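PDB 3HDX: SusD superfamily protein from Bacteroides thetaiotaomicron VPI-5482, which probably binds polysaccharide at the outer membrane for carbohydrate uptake, as a homologue of the starch-binding protein SusD. Local coordinates for residues Tyr200-Ala208 with Phe360-Leu369; Ala383-Arg394 with Leu412-Glu423. One frame throughout, in Å; residues are numbered along the deposited sequence.

In the fold
Both contacts are buried and both are made largely between helices, but they sit at different depths: the centre of interaction 1 lies about 9 Å from the centre of the chain, that of interaction 2 about 19 Å. Interaction 1 brings helix 196-209 against the end of strand 358-361 and the start of helix 363-376, across 152 residues of sequence, whereas interaction 2 pairs helices 380-391 and 409-423, only 18 residues apart. A single histidine-aspartate bond among apolar groups marks the first; arginine-glutamate pairs and waters mark the second. Two salt bridges join them, Asp-365 OD1 to Arg-420 NH2 at 2.7 Å and Arg-362 NH1 to Glu-423 OE2 at 2.9 Å, and helix 380-391 is the next after 363-376.

Interaction 1: residues Tyr200-Ala208 with Phe360-Leu369; sequences YSVLAHICA and FTRLEDITLL
A buried histidine-carboxylate hydrogen bond joins helix 196-209 to the start of helix 363-376 in the helical interior of this SusD-family protein. His-205 NE2 donates to Asp-365 OD2 over 2.7 Å, with an N-H...O angle of 158°. The acceptor uses its syn lone pair, and the ring and carboxylate planes are only 5° apart, so the two groups meet edge to edge. Thr-361 OG1 gives a second bond to the same Asp-365 OD2, at 2.6 Å, on its anti lone pair; the other oxygen, OD1, forms a salt bridge with Arg-420.

One face of the imidazole is covered by Leu-369, whose CD2 stands 3.8 Å from the ring centroid of His-205 in a CH-pi contact. With CG of Leu-369 trans to its own backbone N (chi1 -171°), the two methyls spread along the facing helix: CD2 also meets Ala-204 CB at 3.8 Å, and CD1 meets Ala-208 CB at 3.7 Å. Phe-360 turns its edge toward the imidazole face in an offset edge-to-face pair, centroids 5.8 Å apart, and Trp-429 stacks on His-205. The in-plane bond to Asp-365, with Leu-369 over one face, would probably limit turning of the imidazole. Bonds from His-205, Thr-361 and Arg-420 hold the Asp-365 carboxylate at both oxygens, an arrangement expected to favour its ionised form despite burial.

Interaction 2: residues Ala383-Arg394 with Leu412-Glu423; sequences AVSYLNMIRTNR and LIAEIFEERRRE. With EDO (1,2-ethanediol), chain G; EDO (1,2-ethanediol), chain E.
Two neighbouring helices of the SusD-family region, 380-391 and 409-423, pack with their short segments at 25°, and Leu-387 enters the facing helix as a knob in a hole formed by Leu-412, Glu-415, Ile-416 and Glu-419. Its CD1 lies 3.7 Å from Glu-419 CB, while CD2 reaches Leu-412 CD1 at 3.9 Å. One turn earlier, Val-384 CG2 meets Leu-412 CD2 at 3.6 Å.

Beyond this apolar patch, water 1 accepts from Arg-391 NH1 and donates to Glu-415 OE2 and Glu-419 OE1, bridging a direct Arg-391–Glu-415 pair that is long, while Arg-391 NE is held by the backbone oxygen of Arg-397. Arg-422 NH2 bonds to the same two oxygens, and Arg-311 holds the other oxygen of Glu-419. Past the helix end, a bend in Arg-394 (chi2 -68°) brings its guanidinium side-on to Glu-423: NE binds OE1 at 2.8 Å and NH2 binds OE2 at 2.8 Å, with the flat groups inclined by 30°. A leucine in place of Arg-394 would probably deprive Glu-423 of this two-pronged partner, leaving its carboxylate to Arg-311 and Arg-362. Knob-into-hole packing flanked by a salt-bridge network is consistent with the helical, TPR-clan architecture of the SusD family.

Interaction 1: residues Tyr200-Ala208 with Phe360-Leu369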
loop_
_atom_site.group_PDB
_atom_site.type_symbol
_atom_site.label_atom_id
_atom_site.label_comp_id
_atom_site.label_asym_id
_atom_site.label_seq_id
_atom_site.Cartn_x
_atom_site.Cartn_y
_atom_site.Cartn_z
ATOM N N TYR A 200 -3.959 4.646 11.910
ATOM C CA TYR A 200 -3.445 3.511 12.702
ATOM C C TYR A 200 -2.772 2.439 11.843
ATOM O O TYR A 200 -1.798 1.830 12.289
ATOM C CB TYR A 200 -4.515 2.893 13.609
ATOM C CG TYR A 200 -4.752 3.621 14.916
ATOM C CD1 TYR A 200 -3.808 3.577 15.924
ATOM C CD2 TYR A 200 -5.904 4.354 15.137
ATOM C CE1 TYR A 200 -4.011 4.221 17.139
ATOM C CE2 TYR A 200 -6.144 4.975 16.376
ATOM C CZ TYR A 200 -5.200 4.926 17.357
ATOM O OH TYR A 200 -5.381 5.548 18.556
ATOM N N SER A 201 -3.279 2.225 10.638
ATOM C CA SER A 201 -2.715 1.211 9.738
ATOM C C SER A 201 -1.314 1.601 9.296
ATOM O O SER A 201 -0.438 0.729 9.200
ATOM C CB SER A 201 -3.627 0.910 8.525
ATOM O OG SER A 201 -3.547 1.885 7.503
ATOM N N VAL A 202 -1.099 2.898 9.055
ATOM C CA VAL A 202 0.228 3.386 8.688
ATOM C C VAL A 202 1.148 3.187 9.892
ATOM O O VAL A 202 2.295 2.769 9.719
ATOM C CB VAL A 202 0.205 4.840 8.122
ATOM C CG1 VAL A 202 1.621 5.258 7.696
ATOM C CG2 VAL A 202 -0.770 4.950 6.958
ATOM N N LEU A 203 0.693 3.576 11.096
ATOM C CA LEU A 203 1.491 3.349 12.330
ATOM C C LEU A 203 1.884 1.891 12.481
ATOM O O LEU A 203 3.045 1.584 12.729
ATOM C CB LEU A 203 0.755 3.822 13.599
ATOM C CG LEU A 203 0.725 5.332 13.835
ATOM C CD1 LEU A 203 -0.216 5.596 14.999
ATOM C CD2 LEU A 203 2.119 5.826 14.186
ATOM N N ALA A 204 0.910 0.995 12.324
ATOM C CA ALA A 204 1.192 -0.434 12.467
ATOM C C ALA A 204 2.310 -0.886 11.518
ATOM O O ALA A 204 3.217 -1.602 11.912
ATOM C CB ALA A 204 -0.090 -1.288 12.236
ATOM N N HIS A 205 2.194 -0.465 10.267
ATOM C CA HIS A 205 3.191 -0.814 9.260
ATOM C C HIS A 205 4.548 -0.140 9.452
ATOM O O HIS A 205 5.575 -0.748 9.132
ATOM C CB HIS A 205 2.623 -0.683 7.849
ATOM C CG HIS A 205 1.839 -1.881 7.431
ATOM N ND1 HIS A 205 2.451 -3.102 7.230
ATOM C CD2 HIS A 205 0.522 -2.054 7.144
ATOM C CE1 HIS A 205 1.534 -3.981 6.858
ATOM N NE2 HIS A 205 0.355 -3.378 6.814
ATOM N N ILE A 206 4.577 1.133 9.866
ATOM C CA ILE A 206 5.854 1.781 10.166
ATOM C C ILE A 206 6.543 0.961 11.261
ATOM O O ILE A 206 7.723 0.606 11.145
ATOM C CB ILE A 206 5.689 3.222 10.691
ATOM C CG1 ILE A 206 5.203 4.154 9.570
ATOM C CG2 ILE A 206 7.021 3.735 11.282
ATOM C CD1 ILE A 206 4.622 5.531 10.045
ATOM N N CYS A 207 5.784 0.641 12.308
ATOM C CA CYS A 207 6.363 -0.118 13.424
ATOM C C CYS A 207 6.882 -1.479 12.985
ATOM O O CYS A 207 7.983 -1.874 13.359
ATOM C CB CYS A 207 5.375 -0.222 14.598
ATOM S SG CYS A 207 4.997 1.383 15.352
ATOM N N ALA A 208 6.105 -2.212 12.200
ATOM C CA ALA A 208 6.573 -3.505 11.724
ATOM C C ALA A 208 7.851 -3.377 10.862
ATOM O O ALA A 208 8.765 -4.183 10.990
ATOM C CB ALA A 208 5.466 -4.231 10.900
ATOM N N PHE A 360 -4.124 0.012 -0.184
ATOM C CA PHE A 360 -2.936 -0.106 0.622
ATOM C C PHE A 360 -3.107 -1.169 1.687
ATOM O O PHE A 360 -2.206 -1.964 1.905
ATOM C CB PHE A 360 -2.506 1.233 1.209
ATOM C CG PHE A 360 -1.323 1.123 2.108
ATOM C CD1 PHE A 360 -0.030 0.973 1.591
ATOM C CD2 PHE A 360 -1.480 1.092 3.482
ATOM C CE1 PHE A 360 1.078 0.842 2.485
ATOM C CE2 PHE A 360 -0.377 0.962 4.323
ATOM C CZ PHE A 360 0.866 0.811 3.821
ATOM N N THR A 361 -4.254 -1.141 2.367
ATOM C CA THR A 361 -4.554 -2.111 3.401
ATOM C C THR A 361 -6.043 -2.346 3.557
ATOM O O THR A 361 -6.898 -1.568 3.132
ATOM C CB THR A 361 -3.914 -1.723 4.753
ATOM O OG1 THR A 361 -3.996 -2.826 5.677
ATOM C CG2 THR A 361 -4.533 -0.469 5.369
ATOM N N ARG A 362 -6.307 -3.463 4.192
ATOM C CA ARG A 362 -7.611 -4.014 4.453
ATOM C C ARG A 362 -7.468 -4.975 5.634
ATOM O O ARG A 362 -6.348 -5.317 6.044
ATOM C CB ARG A 362 -8.189 -4.710 3.211
ATOM C CG ARG A 362 -7.296 -5.799 2.602
ATOM C CD ARG A 362 -7.858 -6.171 1.219
ATOM N NE ARG A 362 -7.064 -7.176 0.497
ATOM C CZ ARG A 362 -7.241 -8.492 0.583
ATOM N NH1 ARG A 362 -8.105 -9.023 1.430
ATOM N NH2 ARG A 362 -6.507 -9.295 -0.162
ATOM N N LEU A 363 -8.600 -5.453 6.156
ATOM C CA LEU A 363 -8.562 -6.272 7.378
ATOM C C LEU A 363 -7.677 -7.502 7.303
ATOM O O LEU A 363 -7.005 -7.855 8.276
ATOM C CB LEU A 363 -9.958 -6.652 7.914
ATOM C CG LEU A 363 -10.588 -5.574 8.804
ATOM C CD1 LEU A 363 -12.043 -5.914 9.119
ATOM C CD2 LEU A 363 -9.807 -5.329 10.076
ATOM N N GLU A 364 -7.621 -8.136 6.139
ATOM C CA GLU A 364 -6.808 -9.362 6.015
ATOM C C GLU A 364 -5.310 -9.051 6.200
ATOM O O GLU A 364 -4.561 -9.839 6.798
ATOM C CB GLU A 364 -7.046 -10.085 4.676
ATOM C CG GLU A 364 -8.452 -10.701 4.498
ATOM C CD GLU A 364 -9.558 -9.735 4.139
ATOM O OE1 GLU A 364 -9.300 -8.503 4.005
ATOM O OE2 GLU A 364 -10.685 -10.228 3.953
ATOM N N ASP A 365 -4.875 -7.930 5.633
ATOM C CA ASP A 365 -3.485 -7.461 5.798
ATOM C C ASP A 365 -3.164 -7.255 7.286
ATOM O O ASP A 365 -2.196 -7.806 7.804
ATOM C CB ASP A 365 -3.217 -6.193 5.007
ATOM C CG ASP A 365 -1.889 -5.539 5.379
ATOM O OD1 ASP A 365 -0.871 -6.267 5.482
ATOM O OD2 ASP A 365 -1.875 -4.295 5.594
ATOM N N ILE A 366 -4.010 -6.462 7.947
ATOM C CA ILE A 366 -3.790 -6.115 9.343
ATOM C C ILE A 366 -3.857 -7.351 10.266
ATOM O O ILE A 366 -3.092 -7.459 11.215
ATOM C CB ILE A 366 -4.759 -5.005 9.804
ATOM C CG1 ILE A 366 -4.543 -3.709 8.976
ATOM C CG2 ILE A 366 -4.608 -4.708 11.298
ATOM C CD1 ILE A 366 -3.168 -3.097 9.000
ATOM N N THR A 367 -4.739 -8.298 9.934
ATOM C CA THR A 367 -4.869 -9.543 10.680
ATOM C C THR A 367 -3.634 -10.403 10.539
ATOM O O THR A 367 -3.116 -10.909 11.549
ATOM C CB THR A 367 -6.155 -10.271 10.276
ATOM O OG1 THR A 367 -7.260 -9.390 10.543
ATOM C CG2 THR A 367 -6.321 -11.635 10.997
ATOM N N LEU A 368 -3.095 -10.477 9.321
ATOM C CA LEU A 368 -1.848 -11.252 9.102
ATOM C C LEU A 368 -0.669 -10.518 9.730
ATOM O O LEU A 368 0.239 -11.154 10.254
ATOM C CB LEU A 368 -1.602 -11.585 7.606
ATOM C CG LEU A 368 -2.620 -12.549 7.000
ATOM C CD1 LEU A 368 -2.545 -12.565 5.439
ATOM C CD2 LEU A 368 -2.478 -13.981 7.608
ATOM N N LEU A 369 -0.693 -9.181 9.728
ATOM C CA LEU A 369 0.373 -8.374 10.372
ATOM C C LEU A 369 0.384 -8.669 11.856
ATOM O O LEU A 369 1.450 -8.771 12.473
ATOM C CB LEU A 369 0.173 -6.871 10.061
ATOM C CG LEU A 369 1.355 -6.009 10.521
ATOM C CD1 LEU A 369 2.645 -6.309 9.694
ATOM C CD2 LEU A 369 0.949 -4.503 10.459
#

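Interaction 2: residues Ala383-Arg394 with Leu412-Glu423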
loop_
_atom_site.group_PDB
_atom_site.type_symbol
_atom_site.label_atom_id
_atom_site.label_comp_id
_atom_site.label_asym_id
_atom_site.label_seq_id
_atom_site.Cartn_x
_atom_site.Cartn_y
_atom_site.Cartn_z
ATOM N N ALA A 383 -0.790 -16.189 17.581
ATOM C CA ALA A 383 -0.739 -15.837 16.170
ATOM C C ALA A 383 -1.607 -16.746 15.307
ATOM O O ALA A 383 -2.213 -16.303 14.311
ATOM C CB ALA A 383 0.713 -15.886 15.673
ATOM N N VAL A 384 -1.676 -18.024 15.699
ATOM C CA VAL A 384 -2.389 -19.034 14.909
ATOM C C VAL A 384 -3.844 -18.686 14.720
ATOM O O VAL A 384 -4.365 -18.860 13.612
ATOM C CB VAL A 384 -2.204 -20.475 15.513
ATOM C CG1 VAL A 384 -3.135 -21.485 14.847
ATOM C CG2 VAL A 384 -0.736 -20.927 15.403
ATOM N N SER A 385 -4.510 -18.167 15.766
ATOM C CA SER A 385 -5.934 -17.826 15.607
ATOM C C SER A 385 -6.145 -16.772 14.510
ATOM O O SER A 385 -7.064 -16.891 13.735
ATOM C CB SER A 385 -6.583 -17.362 16.908
ATOM O OG SER A 385 -6.059 -16.133 17.318
ATOM N N TYR A 386 -5.242 -15.804 14.404
ATOM C CA TYR A 386 -5.345 -14.740 13.381
ATOM C C TYR A 386 -5.066 -15.290 11.970
ATOM O O TYR A 386 -5.754 -14.949 11.028
ATOM C CB TYR A 386 -4.461 -13.547 13.755
ATOM C CG TYR A 386 -4.947 -12.979 15.072
ATOM C CD1 TYR A 386 -6.161 -12.323 15.144
ATOM C CD2 TYR A 386 -4.198 -13.132 16.239
ATOM C CE1 TYR A 386 -6.661 -11.827 16.387
ATOM C CE2 TYR A 386 -4.653 -12.655 17.444
ATOM C CZ TYR A 386 -5.885 -12.004 17.520
ATOM O OH TYR A 386 -6.302 -11.576 18.771
ATOM N N LEU A 387 -4.049 -16.124 11.849
ATOM C CA LEU A 387 -3.764 -16.825 10.593
ATOM C C LEU A 387 -4.999 -17.610 10.143
ATOM O O LEU A 387 -5.398 -17.538 8.973
ATOM C CB LEU A 387 -2.583 -17.788 10.767
ATOM C CG LEU A 387 -2.200 -18.603 9.521
ATOM C CD1 LEU A 387 -1.928 -17.711 8.280
ATOM C CD2 LEU A 387 -1.025 -19.545 9.791
ATOM N N ASN A 388 -5.597 -18.364 11.073
ATOM C CA ASN A 388 -6.779 -19.156 10.749
ATOM C C ASN A 388 -7.975 -18.353 10.258
ATOM O O ASN A 388 -8.744 -18.853 9.439
ATOM C CB ASN A 388 -7.187 -20.088 11.908
ATOM C CG ASN A 388 -6.300 -21.314 12.019
ATOM O OD1 ASN A 388 -5.718 -21.764 11.018
ATOM N ND2 ASN A 388 -6.209 -21.882 13.215
HETATM N N MSE A 389 -8.132 -17.119 10.750
HETATM C CA MSE A 389 -9.213 -16.254 10.284
HETATM C C MSE A 389 -9.176 -16.057 8.778
HETATM O O MSE A 389 -10.226 -16.062 8.095
HETATM C CB MSE A 389 -9.216 -14.901 10.980
HETATM C CG MSE A 389 -9.567 -14.955 12.408
HETATM SE SE MSE A 389 -9.499 -13.220 13.241
HETATM C CE MSE A 389 -9.610 -13.879 15.067
ATOM N N ILE A 390 -7.967 -15.873 8.253
ATOM C CA ILE A 390 -7.784 -15.681 6.823
ATOM C C ILE A 390 -7.945 -17.023 6.091
ATOM O O ILE A 390 -8.703 -17.111 5.107
ATOM C CB ILE A 390 -6.419 -15.048 6.530
ATOM C CG1 ILE A 390 -6.224 -13.731 7.398
ATOM C CG2 ILE A 390 -6.264 -14.955 4.985
ATOM C CD1 ILE A 390 -7.325 -12.768 7.475
ATOM N N ARG A 391 -7.254 -18.073 6.584
ATOM C CA ARG A 391 -7.317 -19.399 5.939
ATOM C C ARG A 391 -8.738 -19.910 5.747
ATOM O O ARG A 391 -9.118 -20.312 4.627
ATOM C CB ARG A 391 -6.543 -20.403 6.751
ATOM C CG ARG A 391 -5.024 -20.228 6.704
ATOM C CD ARG A 391 -4.363 -21.259 7.618
ATOM N NE ARG A 391 -4.698 -22.619 7.206
ATOM C CZ ARG A 391 -4.027 -23.337 6.295
ATOM N NH1 ARG A 391 -2.923 -22.864 5.674
ATOM N NH2 ARG A 391 -4.470 -24.559 5.990
ATOM N N THR A 392 -9.528 -19.825 6.817
ATOM C CA THR A 392 -10.891 -20.376 6.796
ATOM C C THR A 392 -11.884 -19.556 5.973
ATOM O O THR A 392 -13.031 -20.025 5.777
ATOM C CB THR A 392 -11.434 -20.643 8.210
ATOM O OG1 THR A 392 -11.548 -19.409 8.907
ATOM C CG2 THR A 392 -10.506 -21.612 8.972
ATOM N N ASN A 393 -11.516 -18.323 5.550
ATOM C CA ASN A 393 -12.337 -17.568 4.601
ATOM C C ASN A 393 -11.836 -17.762 3.153
ATOM O O ASN A 393 -12.327 -17.104 2.220
ATOM C CB ASN A 393 -12.400 -16.097 4.926
ATOM C CG ASN A 393 -13.673 -15.429 4.404
ATOM O OD1 ASN A 393 -14.771 -16.025 4.400
ATOM N ND2 ASN A 393 -13.542 -14.180 3.984
ATOM N N ARG A 394 -10.864 -18.662 2.969
ATOM C CA ARG A 394 -10.271 -18.961 1.667
ATOM C C ARG A 394 -10.227 -20.456 1.371
ATOM O O ARG A 394 -9.388 -20.933 0.577
ATOM C CB ARG A 394 -8.865 -18.352 1.604
ATOM C CG ARG A 394 -8.825 -16.827 1.738
ATOM C CD ARG A 394 -9.430 -16.164 0.546
ATOM N NE ARG A 394 -9.403 -14.717 0.689
ATOM C CZ ARG A 394 -10.449 -13.921 0.943
ATOM N NH1 ARG A 394 -11.679 -14.388 1.139
ATOM N NH2 ARG A 394 -10.265 -12.597 1.004
ATOM N N LEU A 412 6.089 -21.209 11.620
ATOM C CA LEU A 412 4.837 -20.443 11.608
ATOM C C LEU A 412 5.030 -19.076 10.943
ATOM O O LEU A 412 4.194 -18.655 10.143
ATOM C CB LEU A 412 4.258 -20.332 13.031
ATOM C CG LEU A 412 2.966 -19.492 13.164
ATOM C CD1 LEU A 412 1.896 -20.093 12.239
ATOM C CD2 LEU A 412 2.447 -19.454 14.613
ATOM N N ILE A 413 6.127 -18.390 11.257
ATOM C CA ILE A 413 6.428 -17.098 10.575
ATOM C C ILE A 413 6.483 -17.294 9.062
ATOM O O ILE A 413 5.817 -16.562 8.330
ATOM C CB ILE A 413 7.740 -16.446 11.088
ATOM C CG1 ILE A 413 7.567 -15.949 12.513
ATOM C CG2 ILE A 413 8.215 -15.292 10.131
ATOM C CD1 ILE A 413 8.919 -15.673 13.217
ATOM N N ALA A 414 7.167 -18.335 8.610
ATOM C CA ALA A 414 7.298 -18.572 7.161
ATOM C C ALA A 414 5.882 -18.771 6.553
ATOM O O ALA A 414 5.570 -18.219 5.495
ATOM C CB ALA A 414 8.245 -19.746 6.856
ATOM N N GLU A 415 5.035 -19.530 7.240
ATOM C CA GLU A 415 3.678 -19.783 6.740
ATOM C C GLU A 415 2.779 -18.531 6.706
ATOM O O GLU A 415 2.018 -18.343 5.757
ATOM C CB GLU A 415 2.996 -20.950 7.457
ATOM C CG GLU A 415 1.628 -21.311 6.909
ATOM C CD GLU A 415 1.616 -21.691 5.442
ATOM O OE1 GLU A 415 2.668 -22.108 4.875
ATOM O OE2 GLU A 415 0.526 -21.561 4.856
ATOM N N ILE A 416 2.901 -17.682 7.717
ATOM C CA ILE A 416 2.193 -16.391 7.725
ATOM C C ILE A 416 2.597 -15.586 6.479
ATOM O O ILE A 416 1.720 -15.017 5.807
ATOM C CB ILE A 416 2.472 -15.577 8.989
ATOM C CG1 ILE A 416 1.854 -16.277 10.226
ATOM C CG2 ILE A 416 1.894 -14.148 8.881
ATOM C CD1 ILE A 416 2.350 -15.826 11.565
ATOM N N PHE A 417 3.906 -15.555 6.168
ATOM C CA PHE A 417 4.337 -14.880 4.927
ATOM C C PHE A 417 3.838 -15.556 3.638
ATOM O O PHE A 417 3.540 -14.859 2.687
ATOM C CB PHE A 417 5.827 -14.605 4.932
ATOM C CG PHE A 417 6.164 -13.436 5.777
ATOM C CD1 PHE A 417 5.930 -12.145 5.301
ATOM C CD2 PHE A 417 6.664 -13.583 7.067
ATOM C CE1 PHE A 417 6.226 -11.031 6.088
ATOM C CE2 PHE A 417 6.945 -12.483 7.829
ATOM C CZ PHE A 417 6.714 -11.211 7.364
ATOM N N GLU A 418 3.682 -16.887 3.625
ATOM C CA GLU A 418 3.089 -17.544 2.452
ATOM C C GLU A 418 1.613 -17.188 2.338
ATOM O O GLU A 418 1.102 -17.068 1.239
ATOM C CB GLU A 418 3.253 -19.067 2.512
ATOM C CG GLU A 418 4.692 -19.506 2.420
ATOM C CD GLU A 418 5.443 -18.976 1.198
ATOM O OE1 GLU A 418 4.891 -19.033 0.101
ATOM O OE2 GLU A 418 6.605 -18.507 1.365
ATOM N N GLU A 419 0.924 -17.057 3.477
ATOM C CA GLU A 419 -0.484 -16.633 3.440
ATOM C C GLU A 419 -0.604 -15.196 2.901
ATOM O O GLU A 419 -1.511 -14.877 2.111
ATOM C CB GLU A 419 -1.189 -16.823 4.782
ATOM C CG GLU A 419 -2.740 -16.736 4.652
ATOM C CD GLU A 419 -3.367 -17.837 3.814
ATOM O OE1 GLU A 419 -2.790 -18.941 3.673
ATOM O OE2 GLU A 419 -4.493 -17.609 3.330
ATOM N N ARG A 420 0.269 -14.302 3.357
ATOM C CA ARG A 420 0.300 -12.954 2.783
ATOM C C ARG A 420 0.580 -12.991 1.261
ATOM O O ARG A 420 0.027 -12.210 0.480
ATOM C CB ARG A 420 1.370 -12.110 3.481
ATOM C CG ARG A 420 1.057 -11.790 4.913
ATOM C CD ARG A 420 2.082 -10.862 5.591
ATOM N NE ARG A 420 2.129 -9.522 4.976
ATOM C CZ ARG A 420 1.318 -8.512 5.266
ATOM N NH1 ARG A 420 0.434 -8.565 6.275
ATOM N NH2 ARG A 420 1.442 -7.387 4.586
ATOM N N ARG A 421 1.510 -13.860 0.875
ATOM C CA ARG A 421 1.906 -14.018 -0.531
ATOM C C ARG A 421 0.673 -14.350 -1.368
ATOM O O ARG A 421 0.501 -13.803 -2.435
ATOM C CB ARG A 421 2.937 -15.112 -0.651
ATOM C CG ARG A 421 3.579 -15.329 -2.019
ATOM C CD ARG A 421 4.551 -16.477 -1.894
ATOM N NE ARG A 421 5.439 -16.624 -3.063
ATOM C CZ ARG A 421 6.342 -17.584 -3.184
ATOM N NH1 ARG A 421 6.509 -18.501 -2.237
ATOM N NH2 ARG A 421 7.146 -17.599 -4.254
ATOM N N ARG A 422 -0.141 -15.273 -0.865
ATOM C CA ARG A 422 -1.379 -15.635 -1.517
ATOM C C ARG A 422 -2.469 -14.554 -1.451
ATOM O O ARG A 422 -3.054 -14.172 -2.465
ATOM C CB ARG A 422 -1.907 -16.964 -0.950
ATOM C CG ARG A 422 -1.042 -18.143 -1.286
ATOM C CD ARG A 422 -1.645 -19.436 -0.846
ATOM N NE ARG A 422 -1.537 -19.616 0.591
ATOM C CZ ARG A 422 -0.572 -20.276 1.239
ATOM N NH1 ARG A 422 0.426 -20.862 0.599
ATOM N NH2 ARG A 422 -0.628 -20.356 2.557
ATOM N N GLU A 423 -2.738 -14.080 -0.249
ATOM C CA GLU A 423 -3.848 -13.171 -0.035
ATOM C C GLU A 423 -3.683 -11.815 -0.634
ATOM O O GLU A 423 -4.626 -11.298 -1.220
ATOM C CB GLU A 423 -4.115 -13.046 1.486
ATOM C CG GLU A 423 -5.306 -12.196 1.849
ATOM C CD GLU A 423 -6.639 -12.705 1.265
ATOM O OE1 GLU A 423 -6.751 -13.924 1.029
ATOM O OE2 GLU A 423 -7.580 -11.862 1.124
HETATM C C1 EDO G . -2.724 -26.868 3.992
HETATM O O1 EDO G . -3.613 -25.902 3.389
HETATM C C2 EDO G . -2.866 -28.247 3.372
HETATM O O2 EDO G . -2.566 -28.207 1.968
HETATM C C1 EDO E . 9.488 -16.889 0.764
HETATM O O1 EDO E . 8.149 -16.524 0.378
HETATM C C2 EDO E . 10.148 -17.699 -0.323
HETATM O O2 EDO E . 10.228 -16.889 -1.498
HETATM O O HOH W 1 -1.722 -20.325 5.847
HETATM O O HOH W 2 -0.750 -23.811 3.913
#